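Long-range contact in leucine aminopeptidase 2 (PDB 2XQ0), which cleaves amino-terminal residues preferentially from di- and tripeptides with a single catalytic zinc ion and also shows weak epoxide hydrolase activity: residues A250-I264 with I299-L311. Numbering follows the deposited sequence.
With ZN (zinc ion), chain C; BES (2-(3-amino-2-hydroxy-4-phenyl-butyrylamino)-4-methyl-pentanoic acid), chain B.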
loop_
_atom_site.group_PDB
_atom_site.type_symbol
_atom_site.label_atom_id
_atom_site.label_comp_id
_atom_site.label_asym_id
_atom_site.label_seq_id
_atom_site.Cartn_x
_atom_site.Cartn_y
_atom_site.Cartn_z
ATOM N N ALA A 250 2.605 5.960 -18.278
ATOM C CA ALA A 250 3.687 6.177 -17.318
ATOM C C ALA A 250 5.027 6.349 -18.005
ATOM O O ALA A 250 5.834 7.195 -17.621
ATOM C CB ALA A 250 3.752 5.019 -16.323
ATOM N N GLU A 251 5.275 5.514 -19.005
ATOM C CA GLU A 251 6.525 5.558 -19.748
ATOM C C GLU A 251 6.739 6.901 -20.463
ATOM O O GLU A 251 7.863 7.362 -20.578
ATOM C CB GLU A 251 6.581 4.422 -20.760
ATOM C CG GLU A 251 6.852 3.033 -20.160
ATOM C CD GLU A 251 6.903 1.927 -21.229
ATOM O OE1 GLU A 251 5.998 1.874 -22.100
ATOM O OE2 GLU A 251 7.838 1.100 -21.189
ATOM N N LYS A 252 5.663 7.514 -20.945
ATOM C CA LYS A 252 5.771 8.799 -21.624
ATOM C C LYS A 252 6.090 9.900 -20.624
ATOM O O LYS A 252 6.858 10.808 -20.921
ATOM C CB LYS A 252 4.471 9.125 -22.377
ATOM C CG LYS A 252 4.487 10.486 -23.055
ATOM C CD LYS A 252 3.281 10.707 -23.970
ATOM C CE LYS A 252 3.456 12.002 -24.777
ATOM N NZ LYS A 252 2.162 12.512 -25.305
ATOM N N ILE A 253 5.491 9.828 -19.439
ATOM C CA ILE A 253 5.737 10.846 -18.419
ATOM C C ILE A 253 7.164 10.708 -17.891
ATOM O O ILE A 253 7.892 11.699 -17.749
ATOM C CB ILE A 253 4.720 10.746 -17.256
ATOM C CG1 ILE A 253 3.315 11.149 -17.729
ATOM C CG2 ILE A 253 5.169 11.604 -16.080
ATOM C CD1 ILE A 253 2.176 10.448 -16.976
ATOM N N ILE A 254 7.574 9.471 -17.629
ATOM C CA ILE A 254 8.907 9.217 -17.079
ATOM C C ILE A 254 9.829 8.685 -18.174
ATOM O O ILE A 254 10.306 9.449 -19.006
ATOM C CB ILE A 254 8.828 8.265 -15.880
ATOM C CG1 ILE A 254 7.631 8.644 -15.004
ATOM C CG2 ILE A 254 10.124 8.297 -15.049
ATOM C CD1 ILE A 254 7.404 7.685 -13.834
ATOM N N PHE A 255 10.084 7.384 -18.177
ATOM C CA PHE A 255 10.823 6.762 -19.271
ATOM C C PHE A 255 10.532 5.260 -19.318
ATOM O O PHE A 255 9.810 4.752 -18.482
ATOM C CB PHE A 255 12.329 7.047 -19.168
ATOM C CG PHE A 255 12.918 6.777 -17.817
ATOM C CD1 PHE A 255 13.496 7.807 -17.073
ATOM C CD2 PHE A 255 12.936 5.492 -17.296
ATOM C CE1 PHE A 255 14.059 7.559 -15.825
ATOM C CE2 PHE A 255 13.495 5.239 -16.039
ATOM C CZ PHE A 255 14.054 6.276 -15.305
ATOM N N GLU A 256 11.114 4.565 -20.288
ATOM C CA GLU A 256 10.807 3.156 -20.515
ATOM C C GLU A 256 10.783 2.342 -19.227
ATOM O O GLU A 256 11.601 2.541 -18.325
ATOM C CB GLU A 256 11.788 2.524 -21.508
ATOM C CG GLU A 256 11.339 1.163 -22.017
ATOM C CD GLU A 256 12.460 0.350 -22.664
ATOM O OE1 GLU A 256 13.593 0.345 -22.129
ATOM O OE2 GLU A 256 12.194 -0.303 -23.701
ATOM N N TYR A 257 9.824 1.431 -19.161
ATOM C CA TYR A 257 9.659 0.536 -18.015
ATOM C C TYR A 257 10.707 -0.544 -18.215
ATOM O O TYR A 257 10.739 -1.176 -19.254
ATOM C CB TYR A 257 8.242 -0.044 -18.078
ATOM C CG TYR A 257 7.890 -1.157 -17.110
ATOM C CD1 TYR A 257 7.486 -0.874 -15.808
ATOM C CD2 TYR A 257 7.902 -2.490 -17.521
ATOM C CE1 TYR A 257 7.127 -1.899 -14.921
ATOM C CE2 TYR A 257 7.551 -3.521 -16.647
ATOM C CZ TYR A 257 7.158 -3.217 -15.356
ATOM O OH TYR A 257 6.794 -4.237 -14.496
ATOM N N GLU A 258 11.580 -0.761 -17.243
ATOM C CA GLU A 258 12.715 -1.649 -17.500
ATOM C C GLU A 258 12.637 -3.022 -16.815
ATOM O O GLU A 258 13.588 -3.795 -16.877
ATOM C CB GLU A 258 14.026 -0.950 -17.137
ATOM C CG GLU A 258 14.216 -0.753 -15.649
ATOM C CD GLU A 258 15.309 0.258 -15.331
ATOM O OE1 GLU A 258 14.998 1.472 -15.298
ATOM O OE2 GLU A 258 16.473 -0.153 -15.113
ATOM N N TRP A 259 11.504 -3.333 -16.193
ATOM C CA TRP A 259 11.349 -4.592 -15.457
ATOM C C TRP A 259 10.875 -5.787 -16.306
ATOM O O TRP A 259 10.725 -6.893 -15.794
ATOM C CB TRP A 259 10.400 -4.390 -14.270
ATOM C CG TRP A 259 10.852 -3.289 -13.334
ATOM C CD1 TRP A 259 10.676 -1.941 -13.507
ATOM C CD2 TRP A 259 11.546 -3.444 -12.086
ATOM N NE1 TRP A 259 11.225 -1.255 -12.451
ATOM C CE2 TRP A 259 11.762 -2.152 -11.563
ATOM C CE3 TRP A 259 12.019 -4.549 -11.368
ATOM C CZ2 TRP A 259 12.423 -1.939 -10.358
ATOM C CZ3 TRP A 259 12.666 -4.334 -10.152
ATOM C CH2 TRP A 259 12.869 -3.047 -9.665
ATOM N N GLY A 260 10.614 -5.561 -17.589
ATOM C CA GLY A 260 10.167 -6.637 -18.454
ATOM C C GLY A 260 8.651 -6.788 -18.443
ATOM O O GLY A 260 7.936 -6.079 -19.144
ATOM N N THR A 261 8.149 -7.723 -17.645
ATOM C CA THR A 261 6.717 -7.939 -17.592
ATOM C C THR A 261 6.120 -7.073 -16.496
ATOM O O THR A 261 6.816 -6.664 -15.567
ATOM C CB THR A 261 6.402 -9.399 -17.283
ATOM O OG1 THR A 261 7.018 -9.753 -16.039
ATOM C CG2 THR A 261 6.941 -10.303 -18.396
ATOM N N TYR A 262 4.839 -6.765 -16.644
ATOM C CA TYR A 262 4.047 -6.199 -15.559
ATOM C C TYR A 262 2.831 -7.097 -15.302
ATOM O O TYR A 262 1.822 -7.024 -16.017
ATOM C CB TYR A 262 3.585 -4.772 -15.857
ATOM C CG TYR A 262 2.854 -4.218 -14.657
ATOM C CD1 TYR A 262 3.559 -3.659 -13.588
ATOM C CD2 TYR A 262 1.481 -4.339 -14.539
ATOM C CE1 TYR A 262 2.887 -3.177 -12.469
ATOM C CE2 TYR A 262 0.802 -3.866 -13.413
ATOM C CZ TYR A 262 1.508 -3.291 -12.391
ATOM O OH TYR A 262 0.833 -2.836 -11.277
ATOM N N ASP A 263 2.929 -7.954 -14.289
ATOM C CA ASP A 263 1.888 -8.939 -14.037
ATOM C C ASP A 263 1.134 -8.575 -12.776
ATOM O O ASP A 263 1.647 -7.851 -11.934
ATOM C CB ASP A 263 2.504 -10.330 -13.879
ATOM C CG ASP A 263 3.095 -10.860 -15.176
ATOM O OD1 ASP A 263 2.768 -10.334 -16.272
ATOM O OD2 ASP A 263 3.870 -11.832 -15.094
ATOM N N ILE A 264 -0.086 -9.090 -12.656
ATOM C CA ILE A 264 -0.927 -8.843 -11.492
ATOM C C ILE A 264 -1.423 -10.158 -10.880
ATOM O O ILE A 264 -1.952 -11.006 -11.588
ATOM C CB ILE A 264 -2.125 -7.973 -11.878
ATOM C CG1 ILE A 264 -1.642 -6.646 -12.466
ATOM C CG2 ILE A 264 -3.079 -7.760 -10.656
ATOM C CD1 ILE A 264 -2.731 -5.846 -13.142
ATOM N N ILE A 299 -4.309 0.142 -9.691
ATOM C CA ILE A 299 -3.276 -0.415 -10.558
ATOM C C ILE A 299 -2.317 0.676 -11.094
ATOM O O ILE A 299 -1.139 0.433 -11.231
ATOM C CB ILE A 299 -3.842 -1.271 -11.707
ATOM C CG1 ILE A 299 -4.734 -2.398 -11.168
ATOM C CG2 ILE A 299 -2.696 -1.909 -12.475
ATOM C CD1 ILE A 299 -3.954 -3.455 -10.369
ATOM N N ALA A 300 -2.819 1.870 -11.396
ATOM C CA ALA A 300 -1.930 2.983 -11.731
ATOM C C ALA A 300 -0.989 3.282 -10.568
ATOM O O ALA A 300 0.164 3.659 -10.770
ATOM C CB ALA A 300 -2.729 4.205 -12.091
ATOM N N HIS A 301 -1.494 3.134 -9.345
ATOM C CA HIS A 301 -0.677 3.294 -8.146
ATOM C C HIS A 301 0.464 2.281 -8.077
ATOM O O HIS A 301 1.614 2.658 -8.027
ATOM C CB HIS A 301 -1.530 3.213 -6.876
ATOM C CG HIS A 301 -0.767 3.567 -5.636
ATOM N ND1 HIS A 301 -0.688 4.854 -5.154
ATOM C CD2 HIS A 301 -0.002 2.809 -4.813
ATOM C CE1 HIS A 301 0.081 4.873 -4.074
ATOM N NE2 HIS A 301 0.511 3.644 -3.851
ATOM N N GLU A 302 0.147 0.990 -8.067
ATOM C CA GLU A 302 1.189 -0.029 -7.984
ATOM C C GLU A 302 2.132 0.075 -9.176
ATOM O O GLU A 302 3.324 -0.183 -9.059
ATOM C CB GLU A 302 0.589 -1.433 -7.978
ATOM C CG GLU A 302 -0.546 -1.648 -6.981
ATOM C CD GLU A 302 -0.140 -1.341 -5.566
ATOM O OE1 GLU A 302 -1.045 -1.125 -4.732
ATOM O OE2 GLU A 302 1.081 -1.300 -5.288
ATOM N N LEU A 303 1.594 0.438 -10.336
ATOM C CA LEU A 303 2.435 0.592 -11.515
ATOM C C LEU A 303 3.447 1.720 -11.337
ATOM O O LEU A 303 4.593 1.585 -11.734
ATOM C CB LEU A 303 1.576 0.922 -12.727
ATOM C CG LEU A 303 2.355 1.367 -13.970
ATOM C CD1 LEU A 303 3.215 0.222 -14.479
ATOM C CD2 LEU A 303 1.365 1.816 -15.043
ATOM N N ALA A 304 3.020 2.855 -10.789
ATOM C CA ALA A 304 3.948 3.976 -10.606
ATOM C C ALA A 304 5.091 3.607 -9.651
ATOM O O ALA A 304 6.225 4.087 -9.803
ATOM C CB ALA A 304 3.217 5.222 -10.132
ATOM N N HIS A 305 4.816 2.726 -8.689
ATOM C CA HIS A 305 5.851 2.234 -7.776
ATOM C C HIS A 305 7.041 1.640 -8.526
ATOM O O HIS A 305 8.186 1.662 -8.040
ATOM C CB HIS A 305 5.292 1.180 -6.820
ATOM C CG HIS A 305 4.765 1.746 -5.547
ATOM N ND1 HIS A 305 5.522 2.559 -4.733
ATOM C CD2 HIS A 305 3.562 1.599 -4.932
ATOM C CE1 HIS A 305 4.797 2.913 -3.680
ATOM N NE2 HIS A 305 3.610 2.343 -3.780
ATOM N N SER A 306 6.784 1.131 -9.721
ATOM C CA SER A 306 7.875 0.541 -10.513
ATOM C C SER A 306 9.030 1.526 -10.557
ATOM O O SER A 306 10.193 1.138 -10.450
ATOM C CB SER A 306 7.412 0.192 -11.929
ATOM O OG SER A 306 6.396 -0.783 -11.869
ATOM N N TRP A 307 8.703 2.809 -10.678
ATOM C CA TRP A 307 9.709 3.872 -10.585
ATOM C C TRP A 307 9.977 4.349 -9.146
ATOM O O TRP A 307 11.107 4.261 -8.656
ATOM C CB TRP A 307 9.324 5.050 -11.491
ATOM C CG TRP A 307 9.379 4.723 -12.958
ATOM C CD1 TRP A 307 10.444 4.917 -13.802
ATOM C CD2 TRP A 307 8.335 4.154 -13.760
ATOM N NE1 TRP A 307 10.130 4.491 -15.065
ATOM C CE2 TRP A 307 8.841 4.023 -15.074
ATOM C CE3 TRP A 307 7.026 3.731 -13.495
ATOM C CZ2 TRP A 307 8.088 3.501 -16.115
ATOM C CZ3 TRP A 307 6.272 3.210 -14.539
ATOM C CH2 TRP A 307 6.812 3.097 -15.836
ATOM N N SER A 308 8.944 4.848 -8.469
ATOM C CA SER A 308 9.114 5.455 -7.158
ATOM C C SER A 308 8.866 4.434 -6.080
ATOM O O SER A 308 7.743 4.212 -5.670
ATOM C CB SER A 308 8.147 6.623 -6.974
ATOM O OG SER A 308 6.849 6.232 -7.381
ATOM N N GLY A 309 9.943 3.818 -5.624
ATOM C CA GLY A 309 9.848 2.773 -4.625
ATOM C C GLY A 309 10.724 1.628 -5.052
ATOM O O GLY A 309 11.632 1.243 -4.327
ATOM N N ASN A 310 10.467 1.108 -6.249
ATOM C CA ASN A 310 11.152 -0.092 -6.718
ATOM C C ASN A 310 12.501 0.199 -7.351
ATOM O O ASN A 310 13.510 -0.395 -6.971
ATOM C CB ASN A 310 10.247 -0.883 -7.658
ATOM C CG ASN A 310 8.967 -1.357 -6.964
ATOM O OD1 ASN A 310 8.704 -1.011 -5.811
ATOM N ND2 ASN A 310 8.172 -2.138 -7.670
ATOM N N LEU A 311 12.514 1.149 -8.279
ATOM C CA LEU A 311 13.726 1.561 -8.965
ATOM C C LEU A 311 14.539 2.507 -8.082
ATOM O O LEU A 311 15.766 2.370 -7.942
ATOM C CB LEU A 311 13.351 2.241 -10.292
ATOM C CG LEU A 311 14.531 2.515 -11.222
ATOM C CD1 LEU A 311 15.245 1.206 -11.551
ATOM C CD2 LEU A 311 14.080 3.233 -12.500
HETATM ZN ZN ZN C . 2.005 2.673 -2.550
HETATM N N2 BES B . 2.737 -1.258 -0.443
HETATM C C1 BES B . 1.723 -0.251 -0.206
HETATM C C6 BES B . 0.834 -0.665 0.968
HETATM C C7 BES B . 1.651 -0.735 2.239
HETATM C C8 BES B . 2.518 0.304 2.560
HETATM C C12 BES B . 1.550 -1.841 3.078
HETATM C C9 BES B . 3.276 0.242 3.723
HETATM C C11 BES B . 2.311 -1.903 4.242
HETATM C C10 BES B . 3.174 -0.860 4.567
HETATM C C2 BES B . 0.867 -0.024 -1.459
HETATM O O2 BES B . 1.606 0.349 -2.631
HETATM C C3 BES B . -0.115 1.050 -1.128
HETATM O O3 BES B . 0.232 2.228 -1.009
HETATM N N1 BES B . -1.328 0.537 -0.972
HETATM C C4 BES B . -2.559 1.225 -0.644
HETATM C C13 BES B . -3.220 1.431 -2.002
HETATM C C14 BES B . -3.610 2.880 -2.257
HETATM C C15 BES B . -3.754 3.128 -3.754
HETATM C C16 BES B . -2.618 3.858 -1.631
HETATM C C5 BES B . -3.385 0.262 0.159
HETATM O O1 BES B . -4.233 0.711 0.962
HETATM O O4 BES B . -3.186 -0.969 -0.003
#
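The carbonyl oxygen of L303 is gripped twice within its own helix, by S306 N and by S306 OG at 3.0 Å, and the serine hydroxyl so placed lies at the ring edge of Y257, 3.3 Å from CE1. This helix carries the HExxH zinc motif of the M1 peptidases: H301 and H305 bind the zinc ion, E324 is the third protein ligand, bestatin supplies O2 and O3, and E302 is the proton acceptor. Residues 250-264 pack on the flank away from both histidines, where Y262 OH touches E302 CB. The indole of W307 fills the bend after helix 243-253. I254 CD1 sits over its five-membered ring, 3.8 Å from the centroid, and A250 CB touches CZ3. W307 turns its edge to the face of F255 in an offset edge-to-face pair (planes 69° apart), while the edge of Y257 meets the face of the W307 six-membered ring. Replacing W307 with alanine would probably open a gap between I254 and Y257 and leave F255 without its edge-to-face mate. With CG anti to the backbone N (chi1 -176°), Y262 directs its ring at the helix, where L303 CD1 covers one face; Y262 OH is hydrogen-bonded to T282 OG1. Toward the helix C-terminus, W259 NE1 makes a weak, bent hydrogen bond to S306 O (3.3 Å). W259 CZ2 rests 3.6 Å from N310 CB.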